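Local coordinates for protein shikimate 5-dehydrogenase (Mycobacterium fortuitum subsp. fortuitum DSM 46621, PDB 4XIJ) that probably catalyses the NADP-dependent interconversion of 3-dehydroshikimate and shikimate, step four of the seven-step route to chorismate and the aromatic amino acids, at residues 71-74 with 75-79; 85-89 with 90-94; 114-117 with 118-121; 165-168 with 169-173; 249-252 with 253-256. One frame throughout, in Å; residues are numbered along the deposited sequence. Where two conformers were deposited one is given.

Interaction 1: 71-74 with 75-79; sequences SVTM and PGKFA. With SO4 (sulfate ion), chain E; SO4 (sulfate ion), chain F.
Thr73 O receives the backbone N of Gly76 at 2.9 Å with an N-H...O angle of 159°, closing a type VI beta turn whose middle peptide bond, Met74 to Pro75, is cis. This turn takes the chain from the end of strand 67-72 into helix 77-83, within the substrate-binding domain. Val72 packs against it from the strand: its CG1, anti to the backbone N (chi1 177°), reaches 3.5 Å from Gly76 C. Lys77 then doubles back over the strand end. Its chain is extended beyond CG, and this straight run carries Lys77 CE past the backbone, 3.4 Å from Val72 O. Met74 lies alongside and points the same way; its bent chain sets SD 4.0 Å from Lys77 CE. The two side chains bring their ends towards a pair of sulfate ions that probably came from the crystallisation liquor. Thr73 OG1 sits between the ions, 2.9 Å from O2 of the chain E sulfate and equally far from O3 of the chain F sulfate; which of the two takes its single proton is not settled. A salt bridge to Asp114 gives the lysine a second partner. The grouping is consistent with the shikimate pocket of this family, where a lysine and an aspartate face the substrate. Lys77 NZ donates to O2 of the chain E sulfate at 2.8 Å and, weakly, to its O4 at 3.1 Å.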
# COMPACT_ATOMS: atom_id res chain seq x y z
N SER A 71 -8.73 -9.05 -3.60
CA SER A 71 -7.47 -8.41 -3.28
C SER A 71 -6.37 -9.13 -4.05
O SER A 71 -6.45 -10.34 -4.22
CB SER A 71 -7.23 -8.47 -1.78
OG SER A 71 -8.34 -7.89 -1.07
N VAL A 72 -5.37 -8.42 -4.49
CA VAL A 72 -4.31 -9.07 -5.26
C VAL A 72 -2.99 -8.66 -4.64
O VAL A 72 -2.74 -7.47 -4.41
CB VAL A 72 -4.34 -8.65 -6.74
CG1 VAL A 72 -3.16 -9.30 -7.50
CG2 VAL A 72 -5.68 -9.05 -7.41
N THR A 73 -2.14 -9.63 -4.36
CA THR A 73 -0.83 -9.28 -3.85
C THR A 73 0.24 -9.82 -4.81
O THR A 73 -0.09 -10.29 -5.92
CB THR A 73 -0.67 -9.80 -2.39
OG1 THR A 73 0.54 -9.26 -1.84
CG2 THR A 73 -0.65 -11.36 -2.27
N MET A 74 1.51 -9.69 -4.44
CA MET A 74 2.62 -10.17 -5.29
C MET A 74 2.40 -11.66 -5.62
O MET A 74 2.01 -12.43 -4.73
CB MET A 74 3.95 -9.96 -4.57
CG MET A 74 4.32 -8.50 -4.49
SD MET A 74 3.55 -7.56 -3.13
CE MET A 74 4.06 -8.50 -1.69
N PRO A 75 2.65 -12.09 -6.88
CA PRO A 75 3.26 -11.36 -7.99
C PRO A 75 2.22 -10.85 -9.00
O PRO A 75 2.59 -10.61 -10.14
CB PRO A 75 4.14 -12.43 -8.64
CG PRO A 75 3.28 -13.68 -8.52
CD PRO A 75 2.56 -13.54 -7.17
N GLY A 76 0.97 -10.72 -8.60
CA GLY A 76 -0.10 -10.53 -9.55
C GLY A 76 -0.57 -9.10 -9.81
O GLY A 76 -1.55 -8.92 -10.56
N LYS A 77 0.07 -8.08 -9.23
CA LYS A 77 -0.56 -6.77 -9.34
C LYS A 77 -0.52 -6.15 -10.75
O LYS A 77 -1.42 -5.40 -11.13
CB LYS A 77 0.06 -5.81 -8.31
CG LYS A 77 -0.17 -6.29 -6.88
CD LYS A 77 0.35 -5.24 -5.85
CE LYS A 77 0.24 -5.74 -4.44
NZ LYS A 77 0.75 -4.71 -3.43
N PHE A 78 0.50 -6.45 -11.54
CA PHE A 78 0.55 -5.95 -12.91
C PHE A 78 -0.50 -6.69 -13.73
O PHE A 78 -1.24 -6.09 -14.52
CB PHE A 78 1.98 -6.12 -13.47
CG PHE A 78 3.01 -5.40 -12.65
CD1 PHE A 78 3.15 -4.04 -12.78
CD2 PHE A 78 3.78 -6.07 -11.71
CE1 PHE A 78 4.03 -3.35 -12.00
CE2 PHE A 78 4.67 -5.36 -10.92
CZ PHE A 78 4.79 -4.01 -11.07
N ALA A 79 -0.56 -8.00 -13.53
CA ALA A 79 -1.53 -8.80 -14.26
C ALA A 79 -2.96 -8.36 -13.96
O ALA A 79 -3.83 -8.42 -14.85
CB ALA A 79 -1.37 -10.24 -13.92
S SO4 E . -1.04 -5.84 -0.76
O1 SO4 E . -0.73 -5.48 0.64
O2 SO4 E . 0.19 -6.47 -1.32
O3 SO4 E . -2.17 -6.82 -0.86
O4 SO4 E . -1.59 -4.62 -1.38
S SO4 F . 1.47 -9.61 1.76
O1 SO4 F . 0.96 -9.73 3.13
O2 SO4 F . 2.87 -10.01 1.71
O3 SO4 F . 0.63 -10.32 0.81
O4 SO4 F . 1.43 -8.18 1.43

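Interaction 2: 85-89 with 90-94; sequences DQRTD and RAQLV
Arg87 lays its guanidinium over the side-chain amide of Gln92, the two planes only 18° apart. Gln92 OE1 rides over one face near the rim, 3.6 Å from Arg87 NH2, so the overlap is a stack with no hydrogen bond. Lower down the chains cross at about a right angle, where Arg87 CG meets Gln92 CG at 3.5 Å. Arg87 gets there because its CG stands between the backbone N and the carbonyl carbon and its chain bends at chi2. Closer to the backbone, Thr88 does the polar work. Its hydroxyl, swung in with chi1 63°, accepts from Ala91 N at 3.2 Å, and the same OG1 is hydrogen-bonded to Asp111. CG of Arg90 passes 3.5 Å from Thr88 OG1 before the extended chain runs on to salt bridges with Asp111 and Asp116, so one aspartate holds both the threonine and the arginine. The first helical backbone bonds follow: Gln92 N to Thr88 O at 3.1 Å, and Leu93 N to Asp89 O at 3.0 Å. Leaving edge strand 86-87 and starting helix 89-94 in this way is a classic threonine N-cap, in which a side chain satisfies an N-H of the first helical turn.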
# COMPACT_ATOMS: atom_id res chain seq x y z
N ASP A 85 -11.27 -4.71 -17.11
CA ASP A 85 -11.71 -3.97 -18.29
C ASP A 85 -11.93 -2.48 -17.94
O ASP A 85 -12.05 -1.69 -18.85
CB ASP A 85 -12.94 -4.64 -18.93
CG ASP A 85 -14.01 -4.96 -17.91
OD1 ASP A 85 -13.78 -5.88 -17.10
OD2 ASP A 85 -15.06 -4.28 -17.96
N GLN A 86 -11.80 -2.10 -16.67
CA GLN A 86 -11.88 -0.72 -16.24
C GLN A 86 -10.78 -0.52 -15.20
O GLN A 86 -10.46 -1.46 -14.46
CB GLN A 86 -13.27 -0.43 -15.67
CG GLN A 86 -14.39 -0.74 -16.72
CD GLN A 86 -15.78 -1.05 -16.12
OE1 GLN A 86 -16.29 -0.30 -15.31
NE2 GLN A 86 -16.39 -2.16 -16.53
N ARG A 87 -10.18 0.67 -15.14
CA ARG A 87 -9.21 0.89 -14.10
C ARG A 87 -9.25 2.31 -13.65
O ARG A 87 -9.55 3.21 -14.43
CB ARG A 87 -7.79 0.58 -14.51
CG ARG A 87 -7.37 1.10 -15.81
CD ARG A 87 -7.31 -0.09 -16.82
NE ARG A 87 -6.53 0.27 -18.01
CZ ARG A 87 -6.91 1.19 -18.92
NH1 ARG A 87 -8.07 1.82 -18.79
NH2 ARG A 87 -6.13 1.47 -19.96
N THR A 88 -8.94 2.52 -12.39
CA THR A 88 -8.89 3.88 -11.88
C THR A 88 -7.66 4.60 -12.42
O THR A 88 -6.65 3.98 -12.77
CB THR A 88 -8.87 3.92 -10.34
OG1 THR A 88 -7.67 3.28 -9.88
CG2 THR A 88 -10.08 3.23 -9.75
N ASP A 89 -7.74 5.91 -12.48
CA ASP A 89 -6.59 6.71 -12.89
C ASP A 89 -5.38 6.46 -11.97
O ASP A 89 -4.25 6.38 -12.44
CB ASP A 89 -6.90 8.21 -12.89
CG ASP A 89 -7.90 8.62 -13.95
OD1 ASP A 89 -8.16 7.83 -14.88
OD2 ASP A 89 -8.40 9.76 -13.85
N ARG A 90 -5.61 6.34 -10.65
CA ARG A 90 -4.45 6.16 -9.79
C ARG A 90 -3.80 4.78 -9.96
O ARG A 90 -2.59 4.70 -9.89
CB ARG A 90 -4.82 6.41 -8.33
CG ARG A 90 -5.82 5.39 -7.75
CD ARG A 90 -6.21 5.87 -6.34
NE ARG A 90 -7.04 4.85 -5.69
CZ ARG A 90 -7.26 4.81 -4.38
NH1 ARG A 90 -6.69 5.74 -3.58
NH2 ARG A 90 -8.00 3.83 -3.87
N ALA A 91 -4.57 3.73 -10.28
CA ALA A 91 -3.96 2.42 -10.57
C ALA A 91 -3.11 2.54 -11.82
O ALA A 91 -1.99 1.97 -11.88
CB ALA A 91 -5.03 1.35 -10.76
N GLN A 92 -3.61 3.23 -12.86
CA GLN A 92 -2.80 3.39 -14.07
C GLN A 92 -1.51 4.15 -13.78
O GLN A 92 -0.44 3.83 -14.37
CB GLN A 92 -3.55 4.13 -15.17
CG GLN A 92 -4.79 3.45 -15.65
CD GLN A 92 -5.36 4.08 -16.93
OE1 GLN A 92 -4.69 4.13 -17.97
NE2 GLN A 92 -6.60 4.58 -16.86
N LEU A 93 -1.59 5.15 -12.91
CA LEU A 93 -0.43 5.99 -12.59
C LEU A 93 0.61 5.18 -11.78
O LEU A 93 1.81 5.25 -12.05
CB LEU A 93 -0.92 7.23 -11.86
CG LEU A 93 0.04 8.37 -11.61
CD1 LEU A 93 0.71 8.94 -12.89
CD2 LEU A 93 -0.74 9.45 -10.86
N VAL A 94 0.16 4.42 -10.78
CA VAL A 94 1.07 3.52 -10.07
C VAL A 94 1.66 2.49 -11.04
O VAL A 94 2.86 2.18 -10.98
CB VAL A 94 0.38 2.78 -8.90
CG1 VAL A 94 1.36 1.76 -8.29
CG2 VAL A 94 -0.11 3.78 -7.87

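Interaction 3: 114-117 with 118-121; sequences DVDG and VTGA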
# COMPACT_ATOMS: atom_id res chain seq x y z
N ASP A 114 -3.02 0.41 -2.23
CA ASP A 114 -1.72 0.62 -1.57
C ASP A 114 -1.49 2.14 -1.45
O ASP A 114 -0.85 2.60 -0.48
CB ASP A 114 -0.58 -0.08 -2.32
CG ASP A 114 -0.72 -1.57 -2.29
OD1 ASP A 114 -1.04 -2.12 -1.24
OD2 ASP A 114 -0.51 -2.23 -3.32
N VAL A 115 -2.02 2.92 -2.41
CA VAL A 115 -1.94 4.36 -2.31
C VAL A 115 -2.63 4.87 -1.02
O VAL A 115 -2.09 5.73 -0.28
CB VAL A 115 -2.54 5.01 -3.57
CG1 VAL A 115 -2.70 6.47 -3.35
CG2 VAL A 115 -1.62 4.72 -4.78
N ASP A 116 -3.83 4.34 -0.73
CA ASP A 116 -4.54 4.70 0.49
C ASP A 116 -3.76 4.26 1.72
O ASP A 116 -3.86 4.90 2.79
CB ASP A 116 -5.91 4.01 0.59
CG ASP A 116 -6.85 4.36 -0.51
OD1 ASP A 116 -7.09 5.53 -0.72
OD2 ASP A 116 -7.34 3.45 -1.18
N GLY A 117 -3.06 3.12 1.63
CA GLY A 117 -2.22 2.70 2.74
C GLY A 117 -1.30 3.83 3.21
O GLY A 117 -1.17 4.10 4.42
N VAL A 118 -0.66 4.49 2.25
CA VAL A 118 0.29 5.53 2.62
C VAL A 118 -0.43 6.85 2.90
O VAL A 118 -0.11 7.51 3.91
CB VAL A 118 1.32 5.70 1.49
CG1 VAL A 118 2.22 6.96 1.71
CG2 VAL A 118 2.16 4.46 1.36
N THR A 119 -1.40 7.26 2.08
CA THR A 119 -2.05 8.56 2.39
C THR A 119 -2.81 8.50 3.72
O THR A 119 -2.81 9.47 4.48
CB THR A 119 -3.06 9.03 1.27
OG1 THR A 119 -4.12 8.07 1.16
CG2 THR A 119 -2.37 9.15 -0.11
N GLY A 120 -3.42 7.35 3.99
CA GLY A 120 -4.20 7.16 5.20
C GLY A 120 -3.28 7.07 6.41
O GLY A 120 -3.58 7.64 7.48
N ALA A 121 -2.19 6.30 6.30
CA ALA A 121 -1.31 6.12 7.48
C ALA A 121 -0.59 7.41 7.85
O ALA A 121 -0.42 7.71 9.03
CB ALA A 121 -0.28 5.00 7.19
O HOH W 1 -5.60 7.91 -1.10
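Ala121 and Gly117 pack closely: the methyl CB of Ala121 stands 3.0 Å from Gly117 O, one turn back. Val115, Gly117 and Val118 are all buried, and the valines are pressed against neighbouring helices, Val118 touching Ala144 and Met248, Val115 touching Val94. Thr119 N donates to Val115 O at 2.9 Å. Val118 N is held less well: it makes a weak bond to Asp114 O at 3.3 Å. A second weak bond runs from Val118 N to Val115 O at 3.2 Å. Elsewhere the contact is wetter. Gly120 is exposed, and the side chains of Asp116 and Thr119 do not meet directly. A water spans the gap instead, donating to Asp116 OD1 at 2.8 Å and lying 2.7 Å from Thr119 OG1. That hydroxyl, placed between the backbone N and the carbonyl carbon of its own residue (chi1 62°), may also make a weak bond to Val115 O. The other carboxylate oxygen, OD2 of Asp116, makes a salt bridge with Arg90, and Asp114 makes one with Lys77. Helix 114-122 thus uses its apolar residues for packing, while its two aspartates probably tie it electrostatically to Lys77, at the start of helix 77-83, and to Arg90 of helix 89-94.

Interaction 4: 165-168 with 169-173; sequences RLVD and LARRC. With SO4 (sulfate ion), chain G; EDO (1,2-ethanediol), chain B.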
# COMPACT_ATOMS: atom_id res chain seq x y z
N ARG A 165 13.85 6.01 -12.27
CA ARG A 165 12.51 5.72 -12.73
C ARG A 165 11.43 6.19 -11.74
O ARG A 165 10.34 6.60 -12.15
CB ARG A 165 12.40 4.23 -13.04
CG ARG A 165 13.28 3.89 -14.25
CD ARG A 165 13.11 2.48 -14.72
NE ARG A 165 13.79 1.57 -13.82
CZ ARG A 165 15.06 1.20 -13.97
NH1 ARG A 165 15.77 1.67 -14.98
NH2 ARG A 165 15.60 0.35 -13.10
N LEU A 166 11.74 6.21 -10.45
CA LEU A 166 10.81 6.76 -9.46
C LEU A 166 10.79 8.27 -9.47
O LEU A 166 9.75 8.88 -9.22
CB LEU A 166 11.21 6.25 -8.07
CG LEU A 166 10.99 4.73 -7.90
CD1 LEU A 166 11.80 4.16 -6.72
CD2 LEU A 166 9.50 4.37 -7.79
N VAL A 167 11.94 8.88 -9.78
CA VAL A 167 11.99 10.34 -9.96
C VAL A 167 11.10 10.73 -11.15
O VAL A 167 10.34 11.70 -11.05
CB VAL A 167 13.42 10.82 -10.19
CG1 VAL A 167 13.43 12.28 -10.62
CG2 VAL A 167 14.25 10.59 -8.89
N ASP A 168 11.19 9.97 -12.25
CA ASP A 168 10.35 10.25 -13.41
C ASP A 168 8.88 10.17 -13.03
O ASP A 168 8.06 10.98 -13.45
CB ASP A 168 10.61 9.25 -14.56
CG ASP A 168 12.00 9.41 -15.20
OD1 ASP A 168 12.62 10.47 -15.02
OD2 ASP A 168 12.44 8.47 -15.94
N LEU A 169 8.52 9.13 -12.28
CA LEU A 169 7.15 8.97 -11.81
C LEU A 169 6.72 10.14 -10.93
O LEU A 169 5.62 10.68 -11.12
CB LEU A 169 7.02 7.64 -11.07
CG LEU A 169 5.65 7.36 -10.43
CD1 LEU A 169 4.53 7.33 -11.47
CD2 LEU A 169 5.69 6.04 -9.61
N ALA A 170 7.58 10.57 -10.00
CA ALA A 170 7.21 11.73 -9.19
C ALA A 170 6.88 12.94 -10.06
O ALA A 170 5.92 13.67 -9.80
CB ALA A 170 8.35 12.05 -8.22
N ARG A 171 7.70 13.18 -11.06
CA ARG A 171 7.44 14.30 -11.94
C ARG A 171 6.17 14.12 -12.77
O ARG A 171 5.41 15.10 -12.97
CB ARG A 171 8.64 14.51 -12.84
CG ARG A 171 9.85 14.99 -12.06
CD ARG A 171 11.12 14.99 -12.89
NE ARG A 171 12.27 15.44 -12.11
CZ ARG A 171 13.55 15.22 -12.45
NH1 ARG A 171 13.87 14.51 -13.55
NH2 ARG A 171 14.54 15.66 -11.67
N ARG A 172 5.91 12.89 -13.24
CA ARG A 172 4.66 12.66 -13.98
C ARG A 172 3.43 12.87 -13.09
O ARG A 172 2.37 13.24 -13.60
CB ARG A 172 4.64 11.25 -14.60
CG ARG A 172 5.70 11.02 -15.70
CD ARG A 172 5.47 9.70 -16.48
NE ARG A 172 5.29 8.52 -15.62
CZ ARG A 172 6.27 7.70 -15.25
NH1 ARG A 172 7.50 7.88 -15.68
NH2 ARG A 172 6.01 6.67 -14.49
N CYS A 173 3.60 12.70 -11.78
CA CYS A 173 2.52 12.97 -10.83
C CYS A 173 2.35 14.45 -10.50
O CYS A 173 1.43 14.80 -9.77
CB CYS A 173 2.73 12.23 -9.50
SG CYS A 173 2.64 10.45 -9.60
S SO4 G . 17.65 14.71 -13.21
O1 SO4 G . 17.36 14.87 -11.78
O2 SO4 G . 18.93 14.02 -13.36
O3 SO4 G . 16.60 13.93 -13.86
O4 SO4 G . 17.76 16.02 -13.85
C1 EDO B . 3.60 16.49 -15.04
O1 EDO B . 2.36 16.08 -14.43
C2 EDO B . 4.20 17.72 -14.36
O2 EDO B . 3.84 18.99 -14.97
O HOH W 2 9.13 5.86 -14.33
O HOH W 3 12.12 13.01 -15.58
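Arg171 turns CG away from its carbonyl carbon (chi1 -67°) and runs extended to NE, while Val167, one turn earlier, has CG1 anti to its backbone N; the two side chains therefore lie side by side and point the same way. The valine methyl CG1 comes down over the centre of the guanidinium, 3.5 Å from Arg171 CZ. With one face covered, the group works through its edge. Arg171 NH1 donates to O3 of a sulfate at 2.8 Å in a nearly straight bond (168°), and its NH2 donates to O1 of the same ion at 2.9 Å. NH2 has a further partner in the backbone of Gly177. Asp168 keeps its distance: the opposite charges probably attract, but OD1 lies well out of the guanidinium plane. A water links the two instead, donating to Asp168 OD1 at 2.6 Å and accepting from Arg171 NH1 at 3.1 Å. All this sits on helix 160-172, the crossover helix between parallel strands 152-157 and 176-181 in the Rossmann-type nucleotide-binding domain. Leu166, Val167 and Ala170 turn towards strand 152-157, and Leu166 and Ala170 also touch helix 138-147. On the outer side Arg172 bends at chi3 (-51°) and folds back along the helix, so that a face of its guanidinium rests over Leu169 CA. A second water in the plane at its edge accepts from Arg172 NH1 at 2.9 Å and donates to Arg165 O at 2.6 Å. Near the last turn, O1 of an ethanediol molecule, probably from the crystallisation liquor, donates to Arg172 O at 3.0 Å.

Interaction 5: 249-252 with 253-256; sequences LLNQ and AFAQ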
# COMPACT_ATOMS: atom_id res chain seq x y z
N LEU A 249 -1.47 -1.38 6.08
CA LEU A 249 -2.38 -2.52 5.83
C LEU A 249 -3.82 -2.16 6.18
O LEU A 249 -4.76 -2.48 5.42
CB LEU A 249 -1.95 -3.79 6.62
CG LEU A 249 -0.59 -4.40 6.29
CD1 LEU A 249 -0.38 -5.64 7.13
CD2 LEU A 249 -0.47 -4.71 4.80
N LEU A 250 -4.02 -1.47 7.30
CA LEU A 250 -5.36 -1.05 7.71
C LEU A 250 -6.02 -0.17 6.67
O LEU A 250 -7.14 -0.45 6.24
CB LEU A 250 -5.26 -0.33 9.05
CG LEU A 250 -6.63 0.11 9.61
CD1 LEU A 250 -7.42 -1.07 10.08
CD2 LEU A 250 -6.36 1.07 10.75
N ASN A 251 -5.31 0.88 6.24
CA ASN A 251 -5.89 1.81 5.30
C ASN A 251 -6.07 1.23 3.88
O ASN A 251 -7.06 1.55 3.22
CB ASN A 251 -5.08 3.10 5.29
CG ASN A 251 -5.42 3.99 6.47
OD1 ASN A 251 -6.40 4.75 6.43
ND2 ASN A 251 -4.65 3.88 7.56
N GLN A 252 -5.20 0.31 3.47
CA GLN A 252 -5.41 -0.44 2.23
C GLN A 252 -6.74 -1.19 2.25
O GLN A 252 -7.45 -1.28 1.25
CB GLN A 252 -4.28 -1.49 2.00
CG GLN A 252 -2.93 -0.94 1.64
CD GLN A 252 -1.82 -1.96 1.84
OE1 GLN A 252 -2.09 -3.18 1.88
NE2 GLN A 252 -0.58 -1.49 1.92
N ALA A 253 -7.04 -1.77 3.41
CA ALA A 253 -8.19 -2.63 3.55
C ALA A 253 -9.47 -1.80 3.67
O ALA A 253 -10.52 -2.27 3.20
CB ALA A 253 -8.02 -3.54 4.80
N PHE A 254 -9.40 -0.63 4.32
CA PHE A 254 -10.62 0.21 4.47
C PHE A 254 -11.23 0.41 3.09
O PHE A 254 -12.45 0.25 2.86
CB PHE A 254 -10.30 1.60 5.01
CG PHE A 254 -9.97 1.69 6.46
CD1 PHE A 254 -10.34 0.72 7.38
CD2 PHE A 254 -9.30 2.82 6.92
CE1 PHE A 254 -10.09 0.89 8.74
CE2 PHE A 254 -9.02 3.00 8.26
CZ PHE A 254 -9.41 2.03 9.19
N ALA A 255 -10.36 0.76 2.14
CA ALA A 255 -10.85 1.14 0.83
C ALA A 255 -11.44 -0.06 0.04
O ALA A 255 -12.48 0.04 -0.62
CB ALA A 255 -9.70 1.82 0.06
N GLN A 256 -10.83 -1.22 0.19
CA GLN A 256 -11.37 -2.43 -0.42
C GLN A 256 -12.72 -2.80 0.18
O GLN A 256 -13.66 -3.15 -0.55
CB GLN A 256 -10.41 -3.59 -0.23
CG GLN A 256 -9.08 -3.36 -0.95
CD GLN A 256 -8.13 -4.51 -0.81
OE1 GLN A 256 -8.22 -5.25 0.18
NE2 GLN A 256 -7.21 -4.65 -1.76
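Phe254 has the carbonyl oxygen of Leu250 over one face of its ring, near the rim and 3.6 Å from Phe254 CG. The amide of Asn251 stands steeply to the ring, the planes 77° apart, and its OD1 comes in at a slant, 3.5 Å from Phe254 CD2. The far end of the ring meets Leu250 itself: with CG anti to the backbone N (chi1 -178°), the leucine brings its branch point CG 3.4 Å from Phe254 CZ, with CD1 against Phe254 CE1 and CD2 against CZ. Leu250 O also accepts from Phe254 N at 3.0 Å and, weakly, from Ala253 N. These residues belong to helix 246-261 of the C-terminal region, and Phe254 wedges against the final helix, 267-272, through Lys267 and Met270. Asn251 is held from the other end, its ND2 donating to Gln247 O. The polar side of the helix looks elsewhere. Gln256 passes CG 3.4 Å from Gln252 O and sends its amide to the substrate-binding domain, with NE2 hydrogen-bonded to Thr99 and OE1 to His32 and probably Ser71. The side chain of Gln252 lies about 3 Å from a bound sulfate, beside Asp114, and its backbone oxygen accepts from Thr113 OG1.

How the interactions relate
Along the chain the five follow one another in series. Interactions 1 and 2 belong to the substrate-binding domain and reach its mixed sheet, centres about 14 Å apart. Interaction 3, on helix 114-122, and interaction 5, on helix 246-261, have centres about 8 Å apart and pack on each other, consistent with the helices that join the two domains in this family. Interaction 3 is salt-bridged to both interaction 1 and interaction 2, while interaction 5 touches interaction 1 by a probable hydrogen bond. Interaction 4 stands apart in the nucleotide-binding domain, its centre about 25 Å from that of interaction 5, yet leucine and cysteine packing connects it to interaction 2. The linked contacts 1, 3 and 5 border the presumed shikimate pocket.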